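Local coordinates for sugar ABC transporter (Sugar-binding protein) (Bacillus halodurans, PDB 4YO7) that binds myo-inositol in a cleft between two lobes and probably serves as the solute-binding component of a sugar ABC transporter, at residues K163-E168 and D198-V203; E168-I173 and E228-V233. One frame throughout, in Å; residues are numbered along the deposited sequence.

Contact 1: K163-E168 and D198-V203; sequences KLLNNE and DGLEVV. With NA (sodium ion), chain G.
With CG set anti to its own carbonyl carbon (chi1 -63°), L200 brings that atom over N167 O, and its CD2 branch, not the extended CD1, lies on N167 and E168. L165 shares this first torsion, and its CD1, carried outward by an extended chi2, meets L200 obliquely, 4.0 Å from L200 CD2. L200 also rests on backbone: L200 CG is 3.6 Å from N167 O, and L200 CD2 is 3.7 Å from E168 N. N166 is the first residue to leave helical angles, with the positive phi of a Schellman motif, and an overlapping type I' turn runs from L165 to E168, closed by E168 N to L165 O at 3.1 Å.

Conventional hydrogen bonding between the two segments goes through a water, which donates to N167 O at 2.7 Å and accepts from G199 N at 2.9 Å. E168 CA adds a direct but weak CA-H...O contact of 3.5 Å with G199 O. A CB on G199 would clash with N167 O, which suits glycine to this position. L200 O binds the sodium ion at 2.4 Å, alongside three waters and the carbonyl oxygens of I194 and H197.

The contact thus joins the C-terminal end of helix 150-164, whose M158 and A162 also touch L200, to the G199-L200 region of strand 200-207, outermost in its sheet within this chain, with L165 packing onward against I171 of strand 169-175 and I257 of strand 257-259.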
# COMPACT_ATOMS: atom_id res chain seq x y z
N LYS A 163 8.51 -21.49 -3.12
CA LYS A 163 7.99 -22.84 -2.87
C LYS A 163 7.33 -23.40 -4.11
O LYS A 163 7.54 -24.57 -4.46
CB LYS A 163 7.00 -22.83 -1.70
CG LYS A 163 7.69 -22.65 -0.37
CD LYS A 163 6.71 -22.49 0.78
CE LYS A 163 7.41 -22.01 2.05
NZ LYS A 163 6.46 -21.62 3.14
N LEU A 164 6.55 -22.58 -4.80
CA LEU A 164 5.85 -23.03 -5.99
C LEU A 164 6.81 -23.39 -7.12
O LEU A 164 6.52 -24.27 -7.93
CB LEU A 164 4.87 -21.97 -6.45
CG LEU A 164 3.67 -21.66 -5.56
CD1 LEU A 164 2.99 -20.38 -6.00
CD2 LEU A 164 2.67 -22.80 -5.58
N LEU A 165 7.96 -22.73 -7.15
CA LEU A 165 8.98 -22.97 -8.17
C LEU A 165 10.00 -24.05 -7.78
O LEU A 165 10.90 -24.37 -8.56
CB LEU A 165 9.73 -21.68 -8.47
CG LEU A 165 8.92 -20.56 -9.14
CD1 LEU A 165 9.75 -19.30 -9.20
CD2 LEU A 165 8.49 -20.98 -10.53
N ASN A 166 9.85 -24.61 -6.58
CA ASN A 166 10.85 -25.53 -6.03
C ASN A 166 12.24 -24.88 -6.10
O ASN A 166 13.24 -25.52 -6.41
CB ASN A 166 10.82 -26.86 -6.77
CG ASN A 166 9.57 -27.63 -6.47
OD1 ASN A 166 9.34 -28.03 -5.33
ND2 ASN A 166 8.73 -27.84 -7.48
N ASN A 167 12.26 -23.59 -5.78
CA ASN A 167 13.48 -22.79 -5.69
C ASN A 167 14.26 -22.65 -7.00
O ASN A 167 15.45 -22.32 -7.00
CB ASN A 167 14.39 -23.37 -4.61
CG ASN A 167 13.76 -23.26 -3.25
OD1 ASN A 167 12.95 -22.36 -3.01
ND2 ASN A 167 14.13 -24.15 -2.35
N GLU A 168 13.59 -22.87 -8.12
CA GLU A 168 14.23 -22.73 -9.42
C GLU A 168 13.36 -21.94 -10.38
O GLU A 168 12.24 -22.34 -10.68
CB GLU A 168 14.55 -24.10 -10.03
CG GLU A 168 15.48 -24.95 -9.18
CD GLU A 168 15.97 -26.19 -9.90
OE1 GLU A 168 15.42 -26.52 -10.97
OE2 GLU A 168 16.91 -26.84 -9.38
N ASP A 198 20.10 -20.43 -5.07
CA ASP A 198 20.94 -20.28 -6.25
C ASP A 198 20.18 -20.43 -7.57
O ASP A 198 20.55 -19.81 -8.57
CB ASP A 198 22.10 -21.27 -6.19
CG ASP A 198 23.11 -20.90 -5.12
OD1 ASP A 198 23.09 -19.74 -4.66
OD2 ASP A 198 23.92 -21.77 -4.74
N GLY A 199 19.10 -21.22 -7.57
CA GLY A 199 18.32 -21.44 -8.78
C GLY A 199 17.30 -20.35 -9.09
O GLY A 199 16.67 -20.37 -10.16
N LEU A 200 17.15 -19.40 -8.17
CA LEU A 200 16.28 -18.23 -8.39
C LEU A 200 17.13 -17.05 -8.84
O LEU A 200 18.15 -16.73 -8.22
CB LEU A 200 15.50 -17.88 -7.13
CG LEU A 200 14.51 -18.91 -6.59
CD1 LEU A 200 13.87 -18.43 -5.29
CD2 LEU A 200 13.43 -19.17 -7.63
N GLU A 201 16.71 -16.42 -9.92
CA GLU A 201 17.45 -15.30 -10.48
C GLU A 201 16.49 -14.24 -11.00
O GLU A 201 15.52 -14.55 -11.70
CB GLU A 201 18.37 -15.79 -11.61
CG GLU A 201 19.40 -14.78 -12.06
CD GLU A 201 20.26 -15.29 -13.21
OE1 GLU A 201 20.10 -16.47 -13.59
OE2 GLU A 201 21.09 -14.51 -13.73
N VAL A 202 16.77 -12.98 -10.69
CA VAL A 202 16.03 -11.86 -11.26
C VAL A 202 16.54 -11.63 -12.67
O VAL A 202 17.72 -11.29 -12.87
CB VAL A 202 16.16 -10.58 -10.41
CG1 VAL A 202 15.43 -9.40 -11.08
CG2 VAL A 202 15.63 -10.82 -8.99
N VAL A 203 15.67 -11.83 -13.66
CA VAL A 203 16.07 -11.64 -15.06
C VAL A 203 15.52 -10.34 -15.65
O VAL A 203 16.06 -9.85 -16.64
CB VAL A 203 15.63 -12.82 -15.97
CG1 VAL A 203 16.33 -14.10 -15.53
CG2 VAL A 203 14.11 -13.00 -15.98
NA NA G . 19.43 -16.52 -6.24
O HOH W 1 17.76 -23.20 -5.97
O HOH W 2 21.22 -17.08 -7.87
O HOH W 3 21.25 -17.01 -4.76
O HOH W 4 20.07 -14.31 -6.71

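Contact 2: E168-I173 and E228-V233; sequences EGNIAI and EIDAVV
A172 N donates to A231 O at 2.9 Å and V233 N to A172 O at 2.8 Å, both almost straight; these backbone bonds set the parallel register, with bridges I171-A231, A172-V232 and I173-V233. At the entrance, N170 O accepts two bonds: D230 N approaches within the carbonyl plane, whereas the longer bond from A231 N, 3.3 Å, is tilted slightly from it.

Side-chain hydrogen bonds extend this ladder beyond the strand. D230 OD2 takes N170 N on its anti lone pair at 2.8 Å, with an N-H...O angle of 176°, so N170 and D230 are tied both ways through their backbone N-H groups. N170 ND2 reaches E228 O at 3.1 Å; the acceptor lies near the amide plane, but the donor stands above the carbonyl plane, 48° out of it. Replacing N170 by an alanine would probably leave E228 O without this amide donor and the approach to strand 231-234 less firmly held.

Apolar packing occupies both faces. On one, I171 places CG2 anti to its backbone N, 3.8 Å from V233 CG2, while its CD1 meets A231 CB; M158 and V161 of helix 150-164 lie over this face. On the other, A172 CB touches I229 CG2 at 4.0 Å; W222 of helix 212-224 touches both residues, and M219 touches I229. Helices packed on both faces of adjacent parallel strands form the three-layer alpha/beta arrangement found in the lobes of periplasmic binding proteins, among other Rossmann-like folds.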
# COMPACT_ATOMS: atom_id res chain seq x y z
N GLU A 168 13.59 -22.87 -8.12
CA GLU A 168 14.23 -22.73 -9.42
C GLU A 168 13.36 -21.94 -10.38
O GLU A 168 12.24 -22.34 -10.68
CB GLU A 168 14.55 -24.10 -10.03
CG GLU A 168 15.48 -24.95 -9.18
CD GLU A 168 15.97 -26.19 -9.90
OE1 GLU A 168 15.42 -26.52 -10.97
OE2 GLU A 168 16.91 -26.84 -9.38
N GLY A 169 13.91 -20.85 -10.90
CA GLY A 169 13.17 -20.07 -11.88
C GLY A 169 13.72 -18.69 -12.14
O GLY A 169 14.42 -18.10 -11.31
N ASN A 170 13.38 -18.19 -13.32
CA ASN A 170 13.66 -16.82 -13.73
C ASN A 170 12.54 -15.90 -13.27
O ASN A 170 11.39 -16.14 -13.59
CB ASN A 170 13.81 -16.74 -15.24
CG ASN A 170 15.08 -17.39 -15.75
OD1 ASN A 170 15.96 -17.76 -14.97
ND2 ASN A 170 15.19 -17.50 -17.06
N ILE A 171 12.89 -14.88 -12.50
CA ILE A 171 11.90 -14.01 -11.88
C ILE A 171 11.90 -12.66 -12.57
O ILE A 171 12.97 -12.09 -12.81
CB ILE A 171 12.20 -13.83 -10.38
CG1 ILE A 171 12.44 -15.19 -9.70
CG2 ILE A 171 11.07 -13.07 -9.71
CD1 ILE A 171 11.27 -16.14 -9.82
N ALA A 172 10.71 -12.14 -12.89
CA ALA A 172 10.53 -10.77 -13.37
C ALA A 172 9.81 -10.00 -12.27
O ALA A 172 8.72 -10.39 -11.85
CB ALA A 172 9.73 -10.76 -14.67
N ILE A 173 10.44 -8.94 -11.77
CA ILE A 173 9.88 -8.13 -10.69
C ILE A 173 9.30 -6.84 -11.23
O ILE A 173 10.01 -6.09 -11.92
CB ILE A 173 10.95 -7.79 -9.61
CG1 ILE A 173 11.39 -9.06 -8.88
CG2 ILE A 173 10.40 -6.79 -8.59
CD1 ILE A 173 12.52 -8.85 -7.90
N GLU A 228 13.10 -15.60 -21.01
CA GLU A 228 12.35 -16.68 -20.38
C GLU A 228 11.98 -16.26 -18.96
O GLU A 228 12.85 -15.85 -18.19
CB GLU A 228 13.15 -17.97 -20.37
CG GLU A 228 13.44 -18.49 -21.77
CD GLU A 228 13.75 -19.97 -21.79
OE1 GLU A 228 14.26 -20.49 -20.77
OE2 GLU A 228 13.47 -20.62 -22.83
N ILE A 229 10.69 -16.34 -18.64
CA ILE A 229 10.15 -15.91 -17.35
C ILE A 229 9.36 -17.07 -16.73
O ILE A 229 8.51 -17.65 -17.37
CB ILE A 229 9.22 -14.69 -17.52
CG1 ILE A 229 9.98 -13.51 -18.15
CG2 ILE A 229 8.59 -14.28 -16.18
CD1 ILE A 229 9.09 -12.32 -18.49
N ASP A 230 9.64 -17.37 -15.47
CA ASP A 230 8.91 -18.42 -14.77
C ASP A 230 7.92 -17.86 -13.77
O ASP A 230 6.93 -18.51 -13.45
CB ASP A 230 9.89 -19.37 -14.07
CG ASP A 230 10.78 -20.08 -15.06
OD1 ASP A 230 10.24 -20.81 -15.91
OD2 ASP A 230 12.00 -19.89 -15.00
N ALA A 231 8.17 -16.64 -13.29
CA ALA A 231 7.28 -15.95 -12.35
C ALA A 231 7.36 -14.46 -12.54
O ALA A 231 8.45 -13.91 -12.75
CB ALA A 231 7.62 -16.30 -10.92
N VAL A 232 6.20 -13.82 -12.45
CA VAL A 232 6.08 -12.38 -12.46
C VAL A 232 5.63 -11.99 -11.07
O VAL A 232 4.58 -12.43 -10.61
CB VAL A 232 5.08 -11.89 -13.52
CG1 VAL A 232 4.86 -10.37 -13.39
CG2 VAL A 232 5.60 -12.25 -14.91
N VAL A 233 6.45 -11.20 -10.39
CA VAL A 233 6.24 -10.89 -8.99
C VAL A 233 6.11 -9.38 -8.88
O VAL A 233 7.07 -8.64 -9.14
CB VAL A 233 7.39 -11.44 -8.12
CG1 VAL A 233 7.13 -11.17 -6.67
CG2 VAL A 233 7.52 -12.94 -8.33

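How the contacts relate
Contact 2 lies in the buried interior of the four-stranded parallel sheet, whereas contact 1 is a surface contact at the rim of the same sheet. They share E168: contact 2 pairs strand 169-175 with 231-234, whereas contact 1 sets the turn before that strand against its other neighbour, 200-207. The chemistry follows this placing: contact 2 buries 455 Å² and has six direct hydrogen bonds, while contact 1 buries 189 Å² and relies on leucine packing and a bridging water, with a sodium ion bound on the 198-203 side alone. I171 connects them, its N and O probably bonding to E201 O and V203 N, and its CD1 packing 3.6 Å from L165 CD1.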